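Local atomic coordinates of putative 5-dehydro-2-deoxygluconokinase (PDB entry 2QCV), a protein that probably phosphorylates 5-dehydro-2-deoxy-D-gluconate with ATP, a step in the breakdown of myo-inositol, as a member of the PfkB carbohydrate kinase family. Residues V131-S145 and A161-E175. Sequence-based numbering, arbitrary orientation.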
ATOM      1  N   VAL A 131     -21.020  -1.984  13.339  1.00 29.03           N
ATOM      2  CA  VAL A 131     -21.674  -1.080  14.277  1.00 25.49           C
ATOM      3  C   VAL A 131     -23.182  -1.394  14.353  1.00 27.94           C
ATOM      4  O   VAL A 131     -23.903  -1.265  13.370  1.00 27.39           O
ATOM      5  CB  VAL A 131     -21.480   0.361  13.868  1.00 26.36           C
ATOM      6  CG1 VAL A 131     -22.177   1.310  14.855  1.00 26.35           C
ATOM      7  CG2 VAL A 131     -19.998   0.659  13.777  1.00 25.05           C
ATOM      8  N   ASN A 132     -23.627  -1.799  15.543  1.00 27.78           N
ATOM      9  CA  ASN A 132     -24.975  -2.330  15.777  1.00 25.70           C
ATOM     10  C   ASN A 132     -25.891  -1.320  16.492  1.00 26.90           C
ATOM     11  O   ASN A 132     -25.689  -0.997  17.673  1.00 26.22           O
ATOM     12  CB  ASN A 132     -24.875  -3.620  16.587  1.00 28.20           C
ATOM     13  CG  ASN A 132     -26.197  -4.387  16.651  1.00 34.52           C
ATOM     14  OD1 ASN A 132     -27.256  -3.802  16.763  1.00 49.88           O
ATOM     15  ND2 ASN A 132     -26.124  -5.713  16.532  1.00 43.46           N
ATOM     16  N   GLU A 133     -26.923  -0.869  15.798  1.00 25.40           N
ATOM     17  CA  GLU A 133     -27.907   0.056  16.390  1.00 25.60           C
ATOM     18  C   GLU A 133     -28.608  -0.487  17.616  1.00 26.84           C
ATOM     19  O   GLU A 133     -28.846   0.284  18.559  1.00 25.32           O
ATOM     20  CB  GLU A 133     -28.924   0.507  15.340  1.00 26.06           C
ATOM     21  CG  GLU A 133     -29.892   1.562  15.812  1.00 29.33           C
ATOM     22  CD  GLU A 133     -30.643   2.191  14.659  1.00 30.58           C
ATOM     23  OE1 GLU A 133     -30.455   1.717  13.488  1.00 29.61           O
ATOM     24  OE2 GLU A 133     -31.346   3.180  14.916  1.00 30.76           O
ATOM     25  N   ALA A 134     -28.914  -1.807  17.625  1.00 25.69           N
ATOM     26  CA  ALA A 134     -29.588  -2.458  18.750  1.00 28.38           C
ATOM     27  C   ALA A 134     -28.745  -2.429  20.018  1.00 29.54           C
ATOM     28  O   ALA A 134     -29.285  -2.415  21.120  1.00 29.09           O
ATOM     29  CB  ALA A 134     -29.976  -3.932  18.394  1.00 28.93           C
ATOM     30  N   TYR A 135     -27.426  -2.343  19.861  1.00 28.26           N
ATOM     31  CA  TYR A 135     -26.523  -2.290  20.999  1.00 26.98           C
ATOM     32  C   TYR A 135     -26.439  -0.868  21.496  1.00 23.97           C
ATOM     33  O   TYR A 135     -26.649  -0.592  22.661  1.00 22.79           O
ATOM     34  CB  TYR A 135     -25.153  -2.751  20.578  1.00 26.33           C
ATOM     35  CG  TYR A 135     -24.166  -2.960  21.690  1.00 24.89           C
ATOM     36  CD1 TYR A 135     -24.448  -3.754  22.774  1.00 26.22           C
ATOM     37  CD2 TYR A 135     -22.905  -2.374  21.630  1.00 26.26           C
ATOM     38  CE1 TYR A 135     -23.476  -3.984  23.759  1.00 28.02           C
ATOM     39  CE2 TYR A 135     -21.978  -2.582  22.616  1.00 24.04           C
ATOM     40  CZ  TYR A 135     -22.250  -3.401  23.655  1.00 29.41           C
ATOM     41  OH  TYR A 135     -21.258  -3.609  24.593  1.00 29.52           O
ATOM     42  N   ILE A 136     -26.139   0.047  20.596  1.00 25.22           N
ATOM     43  CA  ILE A 136     -26.027   1.473  20.953  1.00 25.01           C
ATOM     44  C   ILE A 136     -27.264   2.013  21.678  1.00 27.89           C
ATOM     45  O   ILE A 136     -27.162   2.698  22.698  1.00 25.83           O
ATOM     46  CB  ILE A 136     -25.715   2.319  19.679  1.00 24.88           C
ATOM     47  CG1 ILE A 136     -24.309   1.991  19.165  1.00 28.96           C
ATOM     48  CG2 ILE A 136     -25.903   3.831  19.926  1.00 24.55           C
ATOM     49  CD1 ILE A 136     -23.952   2.655  17.781  1.00 26.24           C
ATOM     50  N   ARG A 137     -28.454   1.666  21.200  1.00 27.76           N
ATOM     51  CA  ARG A 137     -29.657   2.184  21.820  1.00 26.98           C
ATOM     52  C   ARG A 137     -29.949   1.726  23.255  1.00 27.40           C
ATOM     53  O   ARG A 137     -30.840   2.278  23.874  1.00 26.87           O
ATOM     54  CB  ARG A 137     -30.868   1.936  20.951  1.00 28.23           C
ATOM     55  CG  ARG A 137     -31.280   0.531  20.887  1.00 26.84           C
ATOM     56  CD  ARG A 137     -32.355   0.390  19.816  1.00 36.13           C
ATOM     57  NE  ARG A 137     -32.805  -0.987  19.749  1.00 45.10           N
ATOM     58  CZ  ARG A 137     -33.291  -1.573  18.650  1.00 54.61           C
ATOM     59  NH1 ARG A 137     -33.393  -0.916  17.494  1.00 57.38           N
ATOM     60  NH2 ARG A 137     -33.652  -2.846  18.702  1.00 47.34           N
ATOM     61  N   ARG A 138     -29.195   0.756  23.765  1.00 27.66           N
ATOM     62  CA  ARG A 138     -29.323   0.293  25.155  1.00 27.49           C
ATOM     63  C   ARG A 138     -28.518   1.107  26.131  1.00 26.86           C
ATOM     64  O   ARG A 138     -28.452   0.781  27.315  1.00 28.49           O
ATOM     65  CB  ARG A 138     -28.810  -1.136  25.234  1.00 27.77           C
ATOM     66  CG  ARG A 138     -29.518  -1.995  24.245  1.00 36.31           C
ATOM     67  CD  ARG A 138     -29.637  -3.395  24.680  1.00 42.74           C
ATOM     68  NE  ARG A 138     -28.533  -4.217  24.314  1.00 45.99           N
ATOM     69  CZ  ARG A 138     -27.872  -5.034  25.136  1.00 47.92           C
ATOM     70  NH1 ARG A 138     -28.136  -5.140  26.437  1.00 50.88           N
ATOM     71  NH2 ARG A 138     -26.904  -5.744  24.629  1.00 37.11           N
ATOM     72  N   SER A 139     -27.883   2.154  25.638  1.00 24.84           N
ATOM     73  CA  SER A 139     -26.996   2.995  26.460  1.00 26.81           C
ATOM     74  C   SER A 139     -27.497   4.436  26.666  1.00 28.04           C
ATOM     75  O   SER A 139     -28.152   5.023  25.812  1.00 27.38           O
ATOM     76  CB  SER A 139     -25.598   3.036  25.859  1.00 26.51           C
ATOM     77  OG  SER A 139     -24.677   3.637  26.771  1.00 26.73           O
ATOM     78  N   LYS A 140     -27.156   4.993  27.813  1.00 27.14           N
ATOM     79  CA  LYS A 140     -27.339   6.409  28.096  1.00 28.37           C
ATOM     80  C   LYS A 140     -26.481   7.299  27.227  1.00 29.49           C
ATOM     81  O   LYS A 140     -26.957   8.337  26.710  1.00 26.21           O
ATOM     82  CB  LYS A 140     -27.018   6.675  29.584  1.00 29.62           C
ATOM     83  CG  LYS A 140     -27.970   6.031  30.566  1.00 34.47           C
ATOM     84  CD  LYS A 140     -27.638   6.450  32.027  1.00 34.80           C
ATOM     85  CE  LYS A 140     -28.337   5.497  32.978  1.00 41.93           C
ATOM     86  NZ  LYS A 140     -28.321   5.987  34.371  1.00 47.76           N
ATOM     87  N   LEU A 141     -25.222   6.881  27.053  1.00 26.43           N
ATOM     88  CA  LEU A 141     -24.153   7.678  26.390  1.00 28.43           C
ATOM     89  C   LEU A 141     -23.387   6.819  25.378  1.00 27.14           C
ATOM     90  O   LEU A 141     -23.170   5.624  25.603  1.00 26.47           O
ATOM     91  CB  LEU A 141     -23.077   8.132  27.405  1.00 29.23           C
ATOM     92  CG  LEU A 141     -23.430   8.855  28.698  1.00 32.23           C
ATOM     93  CD1 LEU A 141     -22.218   9.115  29.533  1.00 31.88           C
ATOM     94  CD2 LEU A 141     -24.163  10.150  28.430  1.00 34.45           C
ATOM     95  N   LEU A 142     -22.917   7.474  24.318  1.00 26.26           N
ATOM     96  CA  LEU A 142     -21.916   6.939  23.403  1.00 24.37           C
ATOM     97  C   LEU A 142     -20.679   7.798  23.526  1.00 26.82           C
ATOM     98  O   LEU A 142     -20.728   8.999  23.292  1.00 26.46           O
ATOM     99  CB  LEU A 142     -22.402   6.942  21.952  1.00 25.31           C
ATOM    100  CG  LEU A 142     -21.385   6.443  20.893  1.00 26.65           C
ATOM    101  CD1 LEU A 142     -21.243   4.892  20.982  1.00 25.87           C
ATOM    102  CD2 LEU A 142     -21.733   6.908  19.483  1.00 25.30           C
ATOM    103  N   LEU A 143     -19.578   7.183  23.920  1.00 27.35           N
ATOM    104  CA  LEU A 143     -18.311   7.881  24.052  1.00 26.53           C
ATOM    105  C   LEU A 143     -17.495   7.611  22.777  1.00 24.69           C
ATOM    106  O   LEU A 143     -17.166   6.475  22.441  1.00 27.07           O
ATOM    107  CB  LEU A 143     -17.560   7.392  25.305  1.00 29.44           C
ATOM    108  CG  LEU A 143     -16.242   8.089  25.723  1.00 32.88           C
ATOM    109  CD1 LEU A 143     -15.104   7.945  24.727  1.00 31.71           C
ATOM    110  CD2 LEU A 143     -16.447   9.532  26.073  1.00 28.75           C
ATOM    111  N   VAL A 144     -17.206   8.670  22.069  1.00 24.13           N
ATOM    112  CA  VAL A 144     -16.420   8.632  20.836  1.00 27.24           C
ATOM    113  C   VAL A 144     -15.037   9.198  21.126  1.00 29.06           C
ATOM    114  O   VAL A 144     -14.943  10.288  21.692  1.00 28.62           O
ATOM    115  CB  VAL A 144     -17.091   9.506  19.794  1.00 30.00           C
ATOM    116  CG1 VAL A 144     -16.197   9.624  18.531  1.00 28.07           C
ATOM    117  CG2 VAL A 144     -18.524   8.948  19.485  1.00 34.05           C
ATOM    118  N   SER A 145     -13.979   8.456  20.831  1.00 31.18           N
ATOM    119  CA  SER A 145     -12.638   9.008  20.962  0.50 32.29           C
ATOM    120  C   SER A 145     -12.133   9.511  19.595  1.00 31.78           C
ATOM    121  O   SER A 145     -12.360   8.891  18.524  1.00 29.86           O
ATOM    122  CB  SER A 145     -11.666   8.020  21.663  0.50 36.00           C
ATOM    123  OG  SER A 145     -11.961   7.874  23.069  0.50 34.54           O
ATOM    124  N   ALA A 161     -21.952   5.228  14.063  1.00 23.36           N
ATOM    125  CA  ALA A 161     -22.310   5.146  15.506  1.00 27.59           C
ATOM    126  C   ALA A 161     -22.964   6.415  16.048  1.00 25.53           C
ATOM    127  O   ALA A 161     -23.984   6.339  16.730  1.00 23.07           O
ATOM    128  CB  ALA A 161     -21.069   4.762  16.342  1.00 26.00           C
ATOM    129  N   ILE A 162     -22.420   7.576  15.686  1.00 25.17           N
ATOM    130  CA  ILE A 162     -22.933   8.869  16.132  1.00 26.03           C
ATOM    131  C   ILE A 162     -24.359   9.072  15.608  1.00 24.22           C
ATOM    132  O   ILE A 162     -25.258   9.416  16.362  1.00 25.30           O
ATOM    133  CB  ILE A 162     -22.004  10.044  15.687  1.00 25.58           C
ATOM    134  CG1 ILE A 162     -20.668   9.987  16.448  1.00 29.35           C
ATOM    135  CG2 ILE A 162     -22.714  11.401  15.915  1.00 25.75           C
ATOM    136  CD1 ILE A 162     -19.557  10.793  15.793  1.00 27.48           C
ATOM    137  N   ARG A 163     -24.578   8.809  14.320  1.00 25.01           N
ATOM    138  CA  ARG A 163     -25.921   8.905  13.738  1.00 26.70           C
ATOM    139  C   ARG A 163     -26.960   8.023  14.448  1.00 26.85           C
ATOM    140  O   ARG A 163     -28.055   8.460  14.770  1.00 23.54           O
ATOM    141  CB  ARG A 163     -25.894   8.596  12.266  1.00 26.74           C
ATOM    142  CG  ARG A 163     -27.276   8.760  11.591  1.00 27.68           C
ATOM    143  CD  ARG A 163     -27.158   8.470  10.121  1.00 29.13           C
ATOM    144  NE  ARG A 163     -26.326   9.436   9.402  1.00 25.32           N
ATOM    145  CZ  ARG A 163     -26.720  10.653   9.037  1.00 27.66           C
ATOM    146  NH1 ARG A 163     -27.919  11.108   9.369  1.00 28.49           N
ATOM    147  NH2 ARG A 163     -25.882  11.443   8.405  1.00 28.00           N
ATOM    148  N   LEU A 164     -26.591   6.780  14.689  1.00 24.54           N
ATOM    149  CA  LEU A 164     -27.437   5.819  15.356  1.00 26.09           C
ATOM    150  C   LEU A 164     -27.703   6.238  16.789  1.00 25.19           C
ATOM    151  O   LEU A 164     -28.852   6.175  17.257  1.00 24.68           O
ATOM    152  CB  LEU A 164     -26.766   4.418  15.289  1.00 26.95           C
ATOM    153  CG  LEU A 164     -27.029   3.577  14.057  1.00 26.41           C
ATOM    154  CD1 LEU A 164     -26.917   4.368  12.764  1.00 30.05           C
ATOM    155  CD2 LEU A 164     -26.056   2.397  14.082  1.00 23.58           C
ATOM    156  N   ALA A 165     -26.670   6.737  17.488  1.00 25.27           N
ATOM    157  CA  ALA A 165     -26.859   7.262  18.850  1.00 23.81           C
ATOM    158  C   ALA A 165     -27.883   8.380  18.848  1.00 24.76           C
ATOM    159  O   ALA A 165     -28.880   8.372  19.589  1.00 26.14           O
ATOM    160  CB  ALA A 165     -25.503   7.750  19.456  1.00 24.01           C
ATOM    161  N   LYS A 166     -27.674   9.352  17.987  1.00 26.89           N
ATOM    162  CA  LYS A 166     -28.528  10.531  17.996  1.00 27.89           C
ATOM    163  C   LYS A 166     -29.999  10.208  17.756  1.00 26.21           C
ATOM    164  O   LYS A 166     -30.889  10.779  18.412  1.00 29.14           O
ATOM    165  CB  LYS A 166     -28.018  11.548  16.989  1.00 26.81           C
ATOM    166  CG  LYS A 166     -26.778  12.286  17.499  1.00 27.35           C
ATOM    167  CD  LYS A 166     -26.065  12.950  16.387  1.00 31.94           C
ATOM    168  CE  LYS A 166     -26.735  14.218  15.898  1.00 40.76           C
ATOM    169  NZ  LYS A 166     -26.488  15.325  16.827  1.00 36.80           N
ATOM    170  N   ARG A 167     -30.265   9.306  16.832  1.00 27.49           N
ATOM    171  CA  ARG A 167     -31.627   8.942  16.497  1.00 27.60           C
ATOM    172  C   ARG A 167     -32.292   8.007  17.500  1.00 27.74           C
ATOM    173  O   ARG A 167     -33.478   7.827  17.434  1.00 27.56           O
ATOM    174  CB  ARG A 167     -31.739   8.415  15.103  1.00 29.24           C
ATOM    175  CG  ARG A 167     -31.241   7.027  14.863  1.00 31.30           C
ATOM    176  CD  ARG A 167     -31.205   6.820  13.359  1.00 30.92           C
ATOM    177  NE  ARG A 167     -30.886   5.443  12.997  1.00 30.28           N
ATOM    178  CZ  ARG A 167     -30.340   5.097  11.835  1.00 32.02           C
ATOM    179  NH1 ARG A 167     -30.028   6.019  10.922  1.00 31.75           N
ATOM    180  NH2 ARG A 167     -30.066   3.840  11.603  1.00 36.40           N
ATOM    181  N   ASN A 168     -31.533   7.509  18.468  1.00 27.13           N
ATOM    182  CA  ASN A 168     -32.051   6.704  19.565  1.00 26.66           C
ATOM    183  C   ASN A 168     -31.957   7.399  20.928  1.00 27.91           C
ATOM    184  O   ASN A 168     -32.061   6.758  21.975  1.00 27.01           O
ATOM    185  CB  ASN A 168     -31.306   5.370  19.553  1.00 27.84           C
ATOM    186  CG  ASN A 168     -31.787   4.480  18.441  1.00 29.46           C
ATOM    187  OD1 ASN A 168     -32.833   3.868  18.563  1.00 29.57           O
ATOM    188  ND2 ASN A 168     -31.031   4.417  17.341  1.00 26.45           N
ATOM    189  N   ASP A 169     -31.744   8.713  20.909  1.00 27.14           N
ATOM    190  CA  ASP A 169     -31.721   9.506  22.120  1.00 28.43           C
ATOM    191  C   ASP A 169     -30.624   9.031  23.071  1.00 29.60           C
ATOM    192  O   ASP A 169     -30.802   8.973  24.284  1.00 28.11           O
ATOM    193  CB  ASP A 169     -33.119   9.490  22.767  1.00 31.32           C
ATOM    194  CG  ASP A 169     -33.289  10.542  23.804  1.00 44.06           C
ATOM    195  OD1 ASP A 169     -32.654  11.607  23.646  1.00 45.54           O
ATOM    196  OD2 ASP A 169     -34.049  10.300  24.773  1.00 48.28           O
ATOM    197  N   VAL A 170     -29.496   8.661  22.480  1.00 27.13           N
ATOM    198  CA  VAL A 170     -28.288   8.286  23.187  1.00 25.88           C
ATOM    199  C   VAL A 170     -27.366   9.516  23.113  1.00 24.89           C
ATOM    200  O   VAL A 170     -27.059  10.013  22.026  1.00 27.23           O
ATOM    201  CB  VAL A 170     -27.626   7.066  22.557  1.00 24.93           C
ATOM    202  CG1 VAL A 170     -26.324   6.728  23.284  1.00 25.06           C
ATOM    203  CG2 VAL A 170     -28.595   5.860  22.595  1.00 24.94           C
ATOM    204  N   LYS A 171     -26.940  10.012  24.270  1.00 28.38           N
ATOM    205  CA  LYS A 171     -26.104  11.211  24.331  1.00 29.98           C
ATOM    206  C   LYS A 171     -24.693  10.906  23.778  1.00 29.84           C
ATOM    207  O   LYS A 171     -24.060   9.931  24.198  1.00 29.39           O
ATOM    208  CB  LYS A 171     -25.996  11.687  25.772  1.00 30.68           C
ATOM    209  CG  LYS A 171     -25.458  13.098  25.935  1.00 38.79           C
ATOM    210  CD  LYS A 171     -25.802  13.724  27.323  1.00 41.33           C
ATOM    211  CE  LYS A 171     -27.316  13.871  27.678  1.00 50.17           C
ATOM    212  NZ  LYS A 171     -28.104  14.870  26.857  1.00 53.43           N
ATOM    213  N   VAL A 172     -24.207  11.756  22.874  1.00 26.66           N
ATOM    214  CA  VAL A 172     -22.896  11.569  22.201  1.00 26.02           C
ATOM    215  C   VAL A 172     -21.884  12.428  22.917  1.00 27.63           C
ATOM    216  O   VAL A 172     -22.051  13.658  23.002  1.00 26.54           O
ATOM    217  CB  VAL A 172     -22.965  11.896  20.691  1.00 29.77           C
ATOM    218  CG1 VAL A 172     -21.549  11.847  20.008  1.00 27.46           C
ATOM    219  CG2 VAL A 172     -23.954  10.909  19.991  1.00 28.57           C
ATOM    220  N   VAL A 173     -20.897  11.747  23.487  1.00 25.42           N
ATOM    221  CA  VAL A 173     -19.809  12.372  24.197  1.00 27.05           C
ATOM    222  C   VAL A 173     -18.530  12.208  23.394  1.00 25.11           C
ATOM    223  O   VAL A 173     -18.078  11.073  23.103  1.00 26.44           O
ATOM    224  CB  VAL A 173     -19.619  11.782  25.639  1.00 25.68           C
ATOM    225  CG1 VAL A 173     -18.469  12.527  26.355  1.00 23.75           C
ATOM    226  CG2 VAL A 173     -20.916  11.770  26.469  1.00 25.50           C
ATOM    227  N   PHE A 174     -17.943  13.336  23.002  1.00 24.85           N
ATOM    228  CA  PHE A 174     -16.760  13.330  22.145  1.00 27.18           C
ATOM    229  C   PHE A 174     -15.555  13.705  22.993  1.00 27.59           C
ATOM    230  O   PHE A 174     -15.459  14.836  23.477  1.00 26.62           O
ATOM    231  CB  PHE A 174     -16.956  14.327  20.986  1.00 24.77           C
ATOM    232  CG  PHE A 174     -15.843  14.340  19.949  1.00 25.82           C
ATOM    233  CD1 PHE A 174     -15.018  13.230  19.678  1.00 26.45           C
ATOM    234  CD2 PHE A 174     -15.636  15.505  19.209  1.00 26.27           C
ATOM    235  CE1 PHE A 174     -14.044  13.323  18.687  1.00 27.46           C
ATOM    236  CE2 PHE A 174     -14.663  15.587  18.224  1.00 25.27           C
ATOM    237  CZ  PHE A 174     -13.860  14.520  17.992  1.00 25.31           C
ATOM    238  N   GLU A 175     -14.648  12.735  23.147  1.00 26.67           N
ATOM    239  CA  GLU A 175     -13.402  12.925  23.853  1.00 28.24           C
ATOM    240  C   GLU A 175     -12.307  13.167  22.833  1.00 28.18           C
ATOM    241  O   GLU A 175     -11.998  12.297  22.016  1.00 26.49           O
ATOM    242  CB  GLU A 175     -13.124  11.698  24.724  1.00 29.65           C
ATOM    243  CG  GLU A 175     -12.494  12.024  26.054  1.00 42.71           C
ATOM    244  CD  GLU A 175     -11.100  12.522  25.935  1.00 46.76           C
ATOM    245  OE1 GLU A 175     -10.449  12.249  24.912  1.00 49.38           O
ATOM    246  OE2 GLU A 175     -10.630  13.160  26.884  1.00 51.37           O
TER
HETATM  247  O   HOH W   1     -33.661   1.841  17.043  1.00 48.45           O
HETATM  248  O   HOH W   2     -32.661   4.217  23.027  1.00 28.38           O
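The Arg167 guanidinium meets Glu133 edge-on, with Glu133 CD in its plane and the carboxylate turned 45° against it, while Leu164 CD1 lies over one face; the Phe174 ring takes Val144 O at its edge. The segments meet around a beta-alpha-beta unit of the ribokinase-like PfkB fold, in which helix 154-167 links parallel neighbours 139-145 and 171-175 of the central sheet; helix 133-136 precedes the first strand and packs on the helix. Arg167 grips side-on: NH2 reaches Glu133 OE1 at 2.9 Å and NE reaches Glu133 OE2 at 3.0 Å, nearly straight bonds that meet the carboxylate from above its plane. Asn168 ND2 comes to Glu133 OE2 on the anti side at 2.7 Å, its amide turned 82° from the carboxylate, and also donates to Leu164 O, which fixes the turn of the amide. An alanine in place of Glu133 would probably leave the Arg167 charge without its mate here and Asn168 ND2 with one acceptor fewer. Between helix and sheet, Ile136 CD1 and Leu142 CD2 both pack on Ala161 CB. With CG anti to its backbone N (chi1 178°), Leu142 reaches the helix, where Leu142 CD2 lies 3.9 Å from Ala165 CB. Backbone bonds join the strands from Lys171 N–Lys140 O to Glu175 N–Val144 O. On the sheet's other face Leu143 CD2 packs 3.6 Å from Val173 CG1, and Leu143 also touches Leu280 of helix 271-284. One water accepts from Arg137 NH1 and donates to Asn168 OD1, its oxygen 2.7 Å from Asn168 OD1.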